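PDB 2VRC: triphenylmethane reductase from Citrobacter sp., which binds NADP(+) and probably uses the reduced cofactor to reduce triphenylmethane dyes. Local coordinates for residues A[143-148]-A[173-178]; A[1-6]-A[67-72]; A[159-164]-A[219-224]. The protein carries 4 engineered substitutions. One frame throughout, in Å; residues are numbered along the deposited sequence.

In the fold
Contact 2 has the largest share of buried residues: it pairs strands 3-5 and 69-72 in the middle of the seven-stranded parallel Rossmann sheet, with aliphatic side chains on both faces. Contact 3 also pairs parallel strands, but in a separate two-stranded sheet whose 219-224 side is largely exposed, and there polar groups reinforce the backbone ladder. The centres of contacts 2 and 3 lie about 43 Å apart, on opposite sides of the chain's centre. Contact 1 sits between them, closer to the chain's centre than either. It joins a loop to the start of a helix, and a salt bridge and an aromatic face in the NADP(+) site replace repetitive strand pairing.

Contact 1 of 3, residues A[143-148]-A[173-178]; sequences YTDFFV and VTRNEL
Arg175, the first residue of helix 175-186, reaches back across Tyr143 and Asp145 of the 143-148 loop. Its CB lies near Asp145 OD2. With CG anti to the carbonyl carbon (chi1 -79°), the chain stands over the tyrosine ring: Arg175 CG is 3.5 Å from the centroid of the Tyr143 ring and 5° off its normal, a CH-pi contact. The chain then bends at its second and third torsions, and CD passes beside the Asp145 carboxylate. NE stays on that face of the ring, beyond the rim, with Arg175 NE 3.6 Å from Tyr143 CE2. At CZ the guanidinium lies with one face against Tyr143 CD2, 3.5 Å away, its plane inclined to that of the ring. NH1 ends in a salt bridge, 2.6 Å from Asp145 OD1 at an N-H...O angle of 168°; carboxylate and guanidinium are nearly coplanar. The other oxygen, Asp145 OD2, takes a weak bond from Arg175 N at 3.3 Å.

At the ring's edge, Leu178 CD1 sits 3.6 Å from Tyr143 CE1. Between the backbones a single bridge joins the segments: Thr144 N donates to Val173 O at 2.8 Å, from above the carbonyl plane. The hydroxyl of Thr144 is bonded to Ser172 OG.

Tyr143 and Arg175 both belong to the NADP(+) site, with Gln11 and Leu12 of helix 11-23 close by. Asp145 grips the arginine at its edge while Tyr143 flanks it on one face, which limits its rotation and is consistent with a guanidinium pre-positioned for the cofactor, absent from this chain.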
ATOM      1  N   TYR A 143     -20.364 -30.565  11.720  1.00 32.39           N
ATOM      2  CA  TYR A 143     -19.945 -31.748  11.014  1.00 33.55           C
ATOM      3  C   TYR A 143     -20.595 -32.943  11.631  1.00 33.55           C
ATOM      4  O   TYR A 143     -20.615 -33.071  12.849  1.00 33.45           O
ATOM      5  CB  TYR A 143     -18.428 -31.917  11.111  1.00 34.80           C
ATOM      6  CG  TYR A 143     -17.607 -30.889  10.352  1.00 37.12           C
ATOM      7  CD1 TYR A 143     -18.130 -30.216   9.240  1.00 37.52           C
ATOM      8  CD2 TYR A 143     -16.284 -30.635  10.719  1.00 38.27           C
ATOM      9  CE1 TYR A 143     -17.363 -29.310   8.527  1.00 40.77           C
ATOM     10  CE2 TYR A 143     -15.513 -29.731  10.022  1.00 41.28           C
ATOM     11  CZ  TYR A 143     -16.055 -29.070   8.926  1.00 42.43           C
ATOM     12  OH  TYR A 143     -15.285 -28.171   8.242  1.00 44.35           O
ATOM     13  N   THR A 144     -21.115 -33.840  10.806  1.00 33.62           N
ATOM     14  CA  THR A 144     -21.758 -35.018  11.360  1.00 33.83           C
ATOM     15  C   THR A 144     -20.746 -35.849  12.150  1.00 34.40           C
ATOM     16  O   THR A 144     -21.058 -36.408  13.224  1.00 34.74           O
ATOM     17  CB  THR A 144     -22.447 -35.829  10.272  1.00 33.82           C
ATOM     18  OG1 THR A 144     -23.620 -35.122   9.873  1.00 33.16           O
ATOM     19  CG2 THR A 144     -22.846 -37.250  10.791  1.00 33.90           C
ATOM     20  N   ASP A 145     -19.527 -35.898  11.639  1.00 34.77           N
ATOM     21  CA  ASP A 145     -18.488 -36.710  12.262  1.00 35.55           C
ATOM     22  C   ASP A 145     -17.961 -36.169  13.580  1.00 34.39           C
ATOM     23  O   ASP A 145     -17.220 -36.864  14.276  1.00 34.15           O
ATOM     24  CB  ASP A 145     -17.357 -37.046  11.286  1.00 36.07           C
ATOM     25  CG  ASP A 145     -17.055 -35.905  10.327  1.00 41.28           C
ATOM     26  OD1 ASP A 145     -16.076 -35.172  10.698  1.00 42.78           O
ATOM     27  OD2 ASP A 145     -17.799 -35.741   9.258  1.00 39.20           O
ATOM     28  N   PHE A 146     -18.371 -34.956  13.954  1.00 33.51           N
ATOM     29  CA  PHE A 146     -18.075 -34.454  15.291  1.00 32.91           C
ATOM     30  C   PHE A 146     -18.811 -35.295  16.362  1.00 33.01           C
ATOM     31  O   PHE A 146     -18.332 -35.455  17.473  1.00 32.73           O
ATOM     32  CB  PHE A 146     -18.474 -32.995  15.363  1.00 33.48           C
ATOM     33  CG  PHE A 146     -18.179 -32.335  16.675  1.00 33.88           C
ATOM     34  CD1 PHE A 146     -16.928 -31.771  16.914  1.00 35.35           C
ATOM     35  CD2 PHE A 146     -19.151 -32.267  17.670  1.00 34.56           C
ATOM     36  CE1 PHE A 146     -16.646 -31.129  18.136  1.00 36.78           C
ATOM     37  CE2 PHE A 146     -18.883 -31.620  18.895  1.00 35.78           C
ATOM     38  CZ  PHE A 146     -17.618 -31.060  19.125  1.00 35.84           C
ATOM     39  N   PHE A 147     -19.961 -35.849  15.996  1.00 32.56           N
ATOM     40  CA  PHE A 147     -20.768 -36.688  16.864  1.00 32.60           C
ATOM     41  C   PHE A 147     -20.689 -38.163  16.496  1.00 33.26           C
ATOM     42  O   PHE A 147     -20.801 -39.017  17.361  1.00 33.04           O
ATOM     43  CB  PHE A 147     -22.231 -36.267  16.773  1.00 31.89           C
ATOM     44  CG  PHE A 147     -22.435 -34.791  16.847  1.00 30.77           C
ATOM     45  CD1 PHE A 147     -22.527 -34.157  18.065  1.00 30.30           C
ATOM     46  CD2 PHE A 147     -22.521 -34.036  15.688  1.00 29.74           C
ATOM     47  CE1 PHE A 147     -22.706 -32.785  18.147  1.00 32.77           C
ATOM     48  CE2 PHE A 147     -22.725 -32.672  15.745  1.00 29.51           C
ATOM     49  CZ  PHE A 147     -22.810 -32.033  16.979  1.00 32.04           C
ATOM     50  N   VAL A 148     -20.529 -38.451  15.205  1.00 34.23           N
ATOM     51  CA  VAL A 148     -20.592 -39.823  14.681  1.00 34.54           C
ATOM     52  C   VAL A 148     -19.198 -40.212  14.202  1.00 35.20           C
ATOM     53  O   VAL A 148     -18.782 -39.894  13.081  1.00 35.61           O
ATOM     54  CB  VAL A 148     -21.636 -39.928  13.545  1.00 34.73           C
ATOM     55  CG1 VAL A 148     -21.651 -41.287  12.925  1.00 32.50           C
ATOM     56  CG2 VAL A 148     -23.039 -39.532  14.058  1.00 34.69           C
ATOM     57  N   VAL A 173     -24.023 -32.370   8.781  1.00 26.30           N
ATOM     58  CA  VAL A 173     -23.703 -32.887   7.460  1.00 26.88           C
ATOM     59  C   VAL A 173     -22.281 -33.417   7.493  1.00 27.21           C
ATOM     60  O   VAL A 173     -21.417 -32.880   8.242  1.00 26.92           O
ATOM     61  CB  VAL A 173     -23.763 -31.798   6.356  1.00 27.49           C
ATOM     62  CG1 VAL A 173     -23.653 -32.460   4.943  1.00 27.10           C
ATOM     63  CG2 VAL A 173     -25.033 -31.029   6.433  1.00 27.45           C
ATOM     64  N   THR A 174     -22.018 -34.456   6.700  1.00 25.87           N
ATOM     65  CA  THR A 174     -20.710 -35.072   6.727  1.00 26.66           C
ATOM     66  C   THR A 174     -19.766 -34.067   6.085  1.00 27.80           C
ATOM     67  O   THR A 174     -20.193 -33.248   5.272  1.00 28.52           O
ATOM     68  CB  THR A 174     -20.672 -36.430   5.926  1.00 26.26           C
ATOM     69  OG1 THR A 174     -21.112 -36.209   4.581  1.00 25.26           O
ATOM     70  CG2 THR A 174     -21.585 -37.436   6.547  1.00 24.82           C
ATOM     71  N   ARG A 175     -18.481 -34.151   6.407  1.00 29.21           N
ATOM     72  CA  ARG A 175     -17.477 -33.324   5.739  1.00 30.12           C
ATOM     73  C   ARG A 175     -17.410 -33.611   4.257  1.00 30.50           C
ATOM     74  O   ARG A 175     -17.278 -32.675   3.463  1.00 30.80           O
ATOM     75  CB  ARG A 175     -16.104 -33.520   6.357  1.00 30.27           C
ATOM     76  CG  ARG A 175     -15.884 -32.766   7.670  1.00 32.62           C
ATOM     77  CD  ARG A 175     -14.935 -33.562   8.510  1.00 35.77           C
ATOM     78  NE  ARG A 175     -13.856 -32.766   9.053  1.00 41.84           N
ATOM     79  CZ  ARG A 175     -13.508 -32.765  10.337  1.00 45.56           C
ATOM     80  NH1 ARG A 175     -14.157 -33.525  11.210  1.00 44.31           N
ATOM     81  NH2 ARG A 175     -12.497 -32.006  10.745  1.00 49.36           N
ATOM     82  N   ASN A 176     -17.497 -34.890   3.877  1.00 31.48           N
ATOM     83  CA  ASN A 176     -17.516 -35.243   2.466  1.00 32.27           C
ATOM     84  C   ASN A 176     -18.569 -34.502   1.652  1.00 32.98           C
ATOM     85  O   ASN A 176     -18.282 -34.031   0.558  1.00 32.96           O
ATOM     86  CB  ASN A 176     -17.703 -36.722   2.262  1.00 32.29           C
ATOM     87  CG  ASN A 176     -17.337 -37.141   0.867  1.00 33.75           C
ATOM     88  OD1 ASN A 176     -17.940 -38.041   0.301  1.00 38.12           O
ATOM     89  ND2 ASN A 176     -16.344 -36.482   0.292  1.00 33.21           N
ATOM     90  N   GLU A 177     -19.783 -34.392   2.188  1.00 33.90           N
ATOM     91  CA  GLU A 177     -20.855 -33.697   1.474  1.00 34.74           C
ATOM     92  C   GLU A 177     -20.651 -32.189   1.414  1.00 34.38           C
ATOM     93  O   GLU A 177     -20.880 -31.563   0.370  1.00 34.13           O
ATOM     94  CB  GLU A 177     -22.224 -34.078   2.044  1.00 35.12           C
ATOM     95  CG  GLU A 177     -22.518 -35.553   1.846  1.00 37.35           C
ATOM     96  CD  GLU A 177     -23.759 -36.052   2.616  1.00 41.89           C
ATOM     97  OE1 GLU A 177     -23.924 -35.727   3.835  1.00 40.65           O
ATOM     98  OE2 GLU A 177     -24.548 -36.808   1.977  1.00 40.14           O
ATOM     99  N   LEU A 178     -20.181 -31.605   2.512  1.00 34.28           N
ATOM    100  CA  LEU A 178     -19.829 -30.202   2.486  1.00 34.21           C
ATOM    101  C   LEU A 178     -18.697 -29.903   1.497  1.00 34.22           C
ATOM    102  O   LEU A 178     -18.666 -28.817   0.893  1.00 34.71           O
ATOM    103  CB  LEU A 178     -19.463 -29.728   3.882  1.00 35.04           C
ATOM    104  CG  LEU A 178     -20.654 -29.762   4.847  1.00 35.38           C
ATOM    105  CD1 LEU A 178     -20.190 -29.506   6.266  1.00 33.81           C
ATOM    106  CD2 LEU A 178     -21.721 -28.756   4.395  1.00 32.51           C
TER

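Contact 2 of 3, residues A[1-6]-A[67-72]; sequences FSIAVT and VSKLLF. Unlike the reference sequence in segment 1-6: Phe1 (reference Met).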
ATOM      1  N   PHE A   1      -5.552 -20.100 -15.830  1.00 45.22           N
ATOM      2  CA  PHE A   1      -6.690 -20.443 -14.920  1.00 45.92           C
ATOM      3  C   PHE A   1      -6.265 -21.463 -13.849  1.00 45.39           C
ATOM      4  O   PHE A   1      -5.306 -22.234 -14.076  1.00 45.86           O
ATOM      5  CB  PHE A   1      -7.922 -20.969 -15.695  1.00 46.32           C
ATOM      6  CG  PHE A   1      -9.074 -21.402 -14.793  1.00 47.32           C
ATOM      7  CD1 PHE A   1      -9.813 -20.451 -14.063  1.00 48.85           C
ATOM      8  CD2 PHE A   1      -9.411 -22.747 -14.663  1.00 48.42           C
ATOM      9  CE1 PHE A   1     -10.884 -20.842 -13.213  1.00 49.58           C
ATOM     10  CE2 PHE A   1     -10.475 -23.155 -13.818  1.00 49.93           C
ATOM     11  CZ  PHE A   1     -11.219 -22.197 -13.090  1.00 49.65           C
ATOM     12  N   SER A   2      -6.983 -21.460 -12.707  1.00 43.71           N
ATOM     13  CA  SER A   2      -6.672 -22.303 -11.538  1.00 42.19           C
ATOM     14  C   SER A   2      -7.640 -22.125 -10.357  1.00 40.94           C
ATOM     15  O   SER A   2      -8.281 -21.078 -10.200  1.00 40.93           O
ATOM     16  CB  SER A   2      -5.255 -22.024 -11.048  1.00 41.93           C
ATOM     17  OG  SER A   2      -5.100 -20.644 -10.787  1.00 43.74           O
ATOM     18  N   ILE A   3      -7.726 -23.167  -9.535  1.00 39.15           N
ATOM     19  CA  ILE A   3      -8.485 -23.158  -8.291  1.00 37.68           C
ATOM     20  C   ILE A   3      -7.556 -23.585  -7.162  1.00 36.87           C
ATOM     21  O   ILE A   3      -6.894 -24.615  -7.263  1.00 38.02           O
ATOM     22  CB  ILE A   3      -9.675 -24.118  -8.363  1.00 37.48           C
ATOM     23  CG1 ILE A   3     -10.718 -23.607  -9.351  1.00 37.84           C
ATOM     24  CG2 ILE A   3     -10.336 -24.261  -6.999  1.00 37.60           C
ATOM     25  CD1 ILE A   3     -11.524 -24.730 -10.021  1.00 39.05           C
ATOM     26  N   ALA A   4      -7.483 -22.791  -6.107  1.00 35.44           N
ATOM     27  CA  ALA A   4      -6.653 -23.124  -4.965  1.00 34.81           C
ATOM     28  C   ALA A   4      -7.492 -23.399  -3.711  1.00 35.10           C
ATOM     29  O   ALA A   4      -8.560 -22.801  -3.484  1.00 34.45           O
ATOM     30  CB  ALA A   4      -5.661 -22.024  -4.688  1.00 34.84           C
ATOM     31  N   VAL A   5      -6.975 -24.301  -2.890  1.00 34.59           N
ATOM     32  CA  VAL A   5      -7.667 -24.761  -1.731  1.00 34.13           C
ATOM     33  C   VAL A   5      -6.720 -24.621  -0.579  1.00 33.96           C
ATOM     34  O   VAL A   5      -5.657 -25.197  -0.578  1.00 34.45           O
ATOM     35  CB  VAL A   5      -8.035 -26.264  -1.885  1.00 34.21           C
ATOM     36  CG1 VAL A   5      -8.819 -26.749  -0.690  1.00 33.44           C
ATOM     37  CG2 VAL A   5      -8.838 -26.494  -3.163  1.00 34.10           C
ATOM     38  N   THR A   6      -7.101 -23.876   0.431  1.00 34.57           N
ATOM     39  CA  THR A   6      -6.276 -23.798   1.617  1.00 35.30           C
ATOM     40  C   THR A   6      -6.654 -24.999   2.497  1.00 35.79           C
ATOM     41  O   THR A   6      -7.603 -25.726   2.174  1.00 35.75           O
ATOM     42  CB  THR A   6      -6.486 -22.493   2.347  1.00 34.60           C
ATOM     43  OG1 THR A   6      -7.844 -22.435   2.778  1.00 37.16           O
ATOM     44  CG2 THR A   6      -6.220 -21.307   1.422  1.00 34.16           C
ATOM     45  N   VAL A  67      -3.945 -16.900  -8.808  1.00 32.74           N
ATOM     46  CA  VAL A  67      -5.088 -17.813  -8.728  1.00 32.93           C
ATOM     47  C   VAL A  67      -6.409 -17.139  -9.109  1.00 33.25           C
ATOM     48  O   VAL A  67      -6.632 -15.964  -8.776  1.00 33.24           O
ATOM     49  CB  VAL A  67      -5.143 -18.659  -7.394  1.00 33.63           C
ATOM     50  CG1 VAL A  67      -3.766 -18.731  -6.710  1.00 33.17           C
ATOM     51  CG2 VAL A  67      -6.239 -18.216  -6.430  1.00 31.87           C
ATOM     52  N   SER A  68      -7.251 -17.862  -9.851  1.00 33.22           N
ATOM     53  CA  SER A  68      -8.558 -17.345 -10.261  1.00 33.69           C
ATOM     54  C   SER A  68      -9.542 -17.520  -9.118  1.00 33.64           C
ATOM     55  O   SER A  68     -10.076 -16.530  -8.608  1.00 33.01           O
ATOM     56  CB  SER A  68      -9.126 -18.055 -11.497  1.00 33.54           C
ATOM     57  OG  SER A  68      -8.210 -18.068 -12.575  1.00 35.84           O
ATOM     58  N   LYS A  69      -9.794 -18.779  -8.745  1.00 33.38           N
ATOM     59  CA  LYS A  69     -10.758 -19.101  -7.671  1.00 33.43           C
ATOM     60  C   LYS A  69     -10.043 -19.663  -6.445  1.00 33.16           C
ATOM     61  O   LYS A  69      -9.290 -20.646  -6.569  1.00 32.85           O
ATOM     62  CB  LYS A  69     -11.787 -20.116  -8.152  1.00 33.17           C
ATOM     63  CG  LYS A  69     -12.506 -19.731  -9.429  1.00 34.28           C
ATOM     64  CD  LYS A  69     -13.718 -20.604  -9.660  1.00 35.55           C
ATOM     65  CE  LYS A  69     -14.682 -19.955 -10.629  1.00 38.97           C
ATOM     66  NZ  LYS A  69     -16.043 -20.585 -10.506  1.00 43.85           N
ATOM     67  N   LEU A  70     -10.252 -19.021  -5.292  1.00 31.78           N
ATOM     68  CA  LEU A  70      -9.710 -19.496  -4.011  1.00 31.53           C
ATOM     69  C   LEU A  70     -10.805 -20.033  -3.054  1.00 31.47           C
ATOM     70  O   LEU A  70     -11.789 -19.354  -2.777  1.00 32.22           O
ATOM     71  CB  LEU A  70      -8.934 -18.371  -3.309  1.00 31.31           C
ATOM     72  CG  LEU A  70      -8.496 -18.622  -1.862  1.00 31.43           C
ATOM     73  CD1 LEU A  70      -7.353 -19.642  -1.794  1.00 31.35           C
ATOM     74  CD2 LEU A  70      -8.109 -17.334  -1.191  1.00 28.19           C
ATOM     75  N   LEU A  71     -10.640 -21.262  -2.576  1.00 31.07           N
ATOM     76  CA  LEU A  71     -11.455 -21.785  -1.500  1.00 29.56           C
ATOM     77  C   LEU A  71     -10.646 -21.591  -0.269  1.00 29.46           C
ATOM     78  O   LEU A  71      -9.597 -22.215  -0.121  1.00 29.13           O
ATOM     79  CB  LEU A  71     -11.718 -23.271  -1.645  1.00 29.64           C
ATOM     80  CG  LEU A  71     -12.450 -23.919  -0.458  1.00 29.80           C
ATOM     81  CD1 LEU A  71     -13.795 -23.233  -0.219  1.00 27.90           C
ATOM     82  CD2 LEU A  71     -12.648 -25.406  -0.720  1.00 29.62           C
ATOM     83  N   PHE A  72     -11.170 -20.741   0.608  1.00 28.40           N
ATOM     84  CA  PHE A  72     -10.564 -20.329   1.830  1.00 28.10           C
ATOM     85  C   PHE A  72     -11.248 -21.146   2.923  1.00 29.61           C
ATOM     86  O   PHE A  72     -12.400 -20.875   3.286  1.00 31.22           O
ATOM     87  CB  PHE A  72     -10.843 -18.814   1.950  1.00 27.42           C
ATOM     88  CG  PHE A  72     -10.549 -18.192   3.294  1.00 23.91           C
ATOM     89  CD1 PHE A  72      -9.831 -18.856   4.288  1.00 23.58           C
ATOM     90  CD2 PHE A  72     -10.945 -16.876   3.534  1.00 23.77           C
ATOM     91  CE1 PHE A  72      -9.553 -18.243   5.540  1.00 23.90           C
ATOM     92  CE2 PHE A  72     -10.696 -16.239   4.779  1.00 21.83           C
ATOM     93  CZ  PHE A  72      -9.971 -16.932   5.792  1.00 22.55           C
TER
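Ile3 and Lys69, then Val5 and Leu71, project from the same face of two neighbouring parallel strands, and each pair lies side by side. Along the first pair Ile3 CG1 rests 3.8 Å from Lys69 CB; the rest of the lysine runs on extended, and its NZ bonds to Leu186 O. In the second, Val5 CG1 and Leu71 CD2 are 4.1 Å apart. Together Ile3, Val5 and Leu71 make a ribbed surface on which Leu20, Ile17 and Val16 of helix 11-23 settle.

The face bearing Ala4 and Leu70 has a different relief. The short Ala4 leaves a shallow place that longer neighbours flank, with Val67 CG2 4.2 Å and Leu70 CD1 4.1 Å from Ala4 CB. Leu70 has CG anti to its N (chi1 170°), which carries CD1 toward the partner strand, where it also meets Thr6 CG2 at 3.8 Å, the two side chains running nearly perpendicular. Phe64 and Val99 pack against Leu70. At the N-terminal end of the pair Phe1, where the reference sequence has Met, brings its ring beside Ser68, obliquely to the hydroxyl.

The axes of strands 3-5 and 69-72 are 14° apart. Ala4 bridges two residues of its partner in the parallel pattern, its N giving to Lys69 O at 2.8 Å and its O accepting from Leu71 N at 2.7 Å. Ser2 O, accepting from Lys69 N, and Thr6 N, giving to Leu71 O at 3.0 Å, continue it.

Strands 3-5 and 69-72 flank the point where the Rossmann chain order reverses direction. The packing on both faces is mainly aliphatic, and the backbone ladder satisfies the buried amides it joins; at the C-terminal end Thr6 OG1 bonds Tyr54 OH, tying these central strands to an NADP(+)-binding residue.

Contact 3 of 3, residues A[159-164]-A[219-224]; sequences GAIVTN and KKVVHQ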
ATOM      1  N   GLY A 159     -23.076 -48.512  27.050  1.00 40.73           N
ATOM      2  CA  GLY A 159     -24.539 -48.631  27.029  1.00 38.81           C
ATOM      3  C   GLY A 159     -25.217 -47.289  26.824  1.00 37.95           C
ATOM      4  O   GLY A 159     -26.440 -47.216  26.675  1.00 38.35           O
ATOM      5  N   ALA A 160     -24.427 -46.217  26.792  1.00 36.73           N
ATOM      6  CA  ALA A 160     -25.003 -44.870  26.792  1.00 35.42           C
ATOM      7  C   ALA A 160     -24.226 -43.866  25.968  1.00 34.78           C
ATOM      8  O   ALA A 160     -22.988 -43.838  25.992  1.00 34.95           O
ATOM      9  CB  ALA A 160     -25.170 -44.358  28.226  1.00 34.84           C
ATOM     10  N   ILE A 161     -24.964 -43.051  25.219  1.00 33.62           N
ATOM     11  CA  ILE A 161     -24.435 -41.796  24.736  1.00 32.85           C
ATOM     12  C   ILE A 161     -24.810 -40.712  25.748  1.00 32.02           C
ATOM     13  O   ILE A 161     -25.984 -40.423  25.967  1.00 32.06           O
ATOM     14  CB  ILE A 161     -24.975 -41.435  23.362  1.00 32.85           C
ATOM     15  CG1 ILE A 161     -24.604 -42.512  22.360  1.00 34.28           C
ATOM     16  CG2 ILE A 161     -24.374 -40.127  22.897  1.00 33.82           C
ATOM     17  CD1 ILE A 161     -25.400 -42.400  21.092  1.00 36.03           C
ATOM     18  N   VAL A 162     -23.808 -40.127  26.379  1.00 31.65           N
ATOM     19  CA  VAL A 162     -24.041 -39.074  27.362  1.00 30.78           C
ATOM     20  C   VAL A 162     -23.790 -37.711  26.723  1.00 30.55           C
ATOM     21  O   VAL A 162     -22.673 -37.420  26.306  1.00 30.71           O
ATOM     22  CB  VAL A 162     -23.147 -39.307  28.612  1.00 31.59           C
ATOM     23  CG1 VAL A 162     -23.408 -38.258  29.708  1.00 30.38           C
ATOM     24  CG2 VAL A 162     -23.378 -40.739  29.159  1.00 29.63           C
ATOM     25  N   THR A 163     -24.837 -36.895  26.614  1.00 30.01           N
ATOM     26  CA  THR A 163     -24.691 -35.523  26.151  1.00 29.85           C
ATOM     27  C   THR A 163     -25.437 -34.544  27.072  1.00 29.90           C
ATOM     28  O   THR A 163     -26.177 -34.972  27.948  1.00 30.58           O
ATOM     29  CB  THR A 163     -25.249 -35.329  24.743  1.00 29.73           C
ATOM     30  OG1 THR A 163     -26.662 -35.100  24.807  1.00 29.82           O
ATOM     31  CG2 THR A 163     -24.962 -36.520  23.861  1.00 30.69           C
ATOM     32  N   ASN A 164     -25.254 -33.240  26.862  1.00 29.01           N
ATOM     33  CA  ASN A 164     -26.168 -32.257  27.438  1.00 28.69           C
ATOM     34  C   ASN A 164     -26.975 -31.568  26.330  1.00 29.09           C
ATOM     35  O   ASN A 164     -27.285 -30.382  26.423  1.00 29.29           O
ATOM     36  CB  ASN A 164     -25.469 -31.238  28.352  1.00 28.27           C
ATOM     37  CG  ASN A 164     -24.334 -30.469  27.655  1.00 28.15           C
ATOM     38  OD1 ASN A 164     -23.429 -31.068  27.100  1.00 24.78           O
ATOM     39  ND2 ASN A 164     -24.362 -29.131  27.735  1.00 28.26           N
ATOM     40  N   LYS A 219     -26.006 -54.227  20.353  1.00 36.13           N
ATOM     41  CA  LYS A 219     -25.994 -54.057  21.789  1.00 36.77           C
ATOM     42  C   LYS A 219     -26.836 -52.837  22.145  1.00 35.79           C
ATOM     43  O   LYS A 219     -26.789 -51.847  21.426  1.00 36.03           O
ATOM     44  CB  LYS A 219     -24.544 -53.906  22.284  1.00 37.28           C
ATOM     45  CG  LYS A 219     -24.412 -53.962  23.798  1.00 41.32           C
ATOM     46  CD  LYS A 219     -22.972 -53.748  24.298  1.00 47.33           C
ATOM     47  CE  LYS A 219     -22.980 -53.365  25.803  1.00 49.83           C
ATOM     48  NZ  LYS A 219     -23.711 -52.052  26.059  1.00 49.91           N
ATOM     49  N   LYS A 220     -27.585 -52.896  23.245  1.00 34.72           N
ATOM     50  CA  LYS A 220     -28.476 -51.798  23.639  1.00 34.28           C
ATOM     51  C   LYS A 220     -27.731 -50.521  24.006  1.00 33.60           C
ATOM     52  O   LYS A 220     -26.863 -50.533  24.860  1.00 34.08           O
ATOM     53  CB  LYS A 220     -29.385 -52.222  24.798  1.00 34.59           C
ATOM     54  CG  LYS A 220     -30.438 -51.200  25.189  1.00 35.96           C
ATOM     55  CD  LYS A 220     -31.245 -51.615  26.415  1.00 38.29           C
ATOM     56  CE  LYS A 220     -32.147 -50.447  26.842  1.00 42.27           C
ATOM     57  NZ  LYS A 220     -32.971 -50.766  28.056  1.00 46.32           N
ATOM     58  N   VAL A 221     -28.066 -49.421  23.344  1.00 32.63           N
ATOM     59  CA  VAL A 221     -27.488 -48.128  23.654  1.00 31.49           C
ATOM     60  C   VAL A 221     -28.604 -47.100  23.806  1.00 31.03           C
ATOM     61  O   VAL A 221     -29.524 -47.053  22.981  1.00 30.41           O
ATOM     62  CB  VAL A 221     -26.474 -47.669  22.582  1.00 31.77           C
ATOM     63  CG1 VAL A 221     -25.882 -46.322  22.972  1.00 31.08           C
ATOM     64  CG2 VAL A 221     -25.360 -48.686  22.448  1.00 30.48           C
ATOM     65  N   VAL A 222     -28.528 -46.295  24.869  1.00 30.16           N
ATOM     66  CA  VAL A 222     -29.541 -45.251  25.119  1.00 29.32           C
ATOM     67  C   VAL A 222     -28.895 -43.884  25.128  1.00 29.10           C
ATOM     68  O   VAL A 222     -27.719 -43.754  25.454  1.00 29.12           O
ATOM     69  CB  VAL A 222     -30.321 -45.466  26.471  1.00 29.57           C
ATOM     70  CG1 VAL A 222     -31.184 -46.650  26.366  1.00 29.03           C
ATOM     71  CG2 VAL A 222     -29.393 -45.644  27.676  1.00 27.59           C
ATOM     72  N   HIS A 223     -29.642 -42.857  24.757  1.00 29.12           N
ATOM     73  CA  HIS A 223     -29.166 -41.491  24.980  1.00 28.58           C
ATOM     74  C   HIS A 223     -29.401 -41.170  26.443  1.00 28.75           C
ATOM     75  O   HIS A 223     -30.483 -41.421  26.973  1.00 28.31           O
ATOM     76  CB  HIS A 223     -29.894 -40.494  24.062  1.00 28.24           C
ATOM     77  CG  HIS A 223     -29.529 -39.060  24.296  1.00 28.93           C
ATOM     78  ND1 HIS A 223     -30.420 -38.030  24.112  1.00 30.69           N
ATOM     79  CD2 HIS A 223     -28.370 -38.480  24.703  1.00 31.32           C
ATOM     80  CE1 HIS A 223     -29.829 -36.878  24.389  1.00 31.22           C
ATOM     81  NE2 HIS A 223     -28.584 -37.123  24.752  1.00 29.16           N
ATOM     82  N   GLN A 224     -28.384 -40.641  27.109  1.00 29.27           N
ATOM     83  CA  GLN A 224     -28.564 -40.164  28.479  1.00 30.36           C
ATOM     84  C   GLN A 224     -28.283 -38.683  28.572  1.00 30.09           C
ATOM     85  O   GLN A 224     -27.142 -38.260  28.747  1.00 30.75           O
ATOM     86  CB  GLN A 224     -27.662 -40.929  29.437  1.00 31.33           C
ATOM     87  CG  GLN A 224     -28.114 -40.910  30.887  1.00 35.29           C
ATOM     88  CD  GLN A 224     -27.015 -41.390  31.825  1.00 41.25           C
ATOM     89  OE1 GLN A 224     -26.132 -42.178  31.426  1.00 41.81           O
ATOM     90  NE2 GLN A 224     -27.053 -40.908  33.083  1.00 43.75           N
TER
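Lys219 reaches over Gly159, its fourth torsion bending the tip so that NZ comes within 3.7 Å of Gly159 CA; the ammonium is bonded to Thr156 O. Gly159 itself has a positive phi where the chain leaves helix 152-158. Two residues on, Val221 touches the other strand through CG1, 4.1 Å from Ile161 CG1, the two side chains crossing at about a right angle. Val222 then opens the regular ladder: its N donates to Gly159 O at 2.9 Å, and its O receives Ile161 N, also at 2.9 Å.

In His223 the first torsion (176°) sets the imidazole on the side of the carbonyl carbon, alongside the partner strand. Two atoms meet its edge in the ring plane: Ile161 O, 3.3 Å from His223 CD2, and Thr163 OG1, 2.8 Å from His223 NE2, a hydrogen bond in which either could donate. Asp207 OD2 bonds ND1, so both ring nitrogens are held. At Gln224 the ladder continues, its N giving a straight bond to Ile161 O at 2.7 Å, while its extended side chain runs beside Val162, with OE1 3.8 Å from Val162 CG2.

The strands pair in parallel, 25° apart, as a two-stranded sheet away from the NADP(+) site. Helix 206-217 packs against Ile161, helix 228-238 against Val162 on the other face, and Tyr252 of helix 242-255 against Thr163.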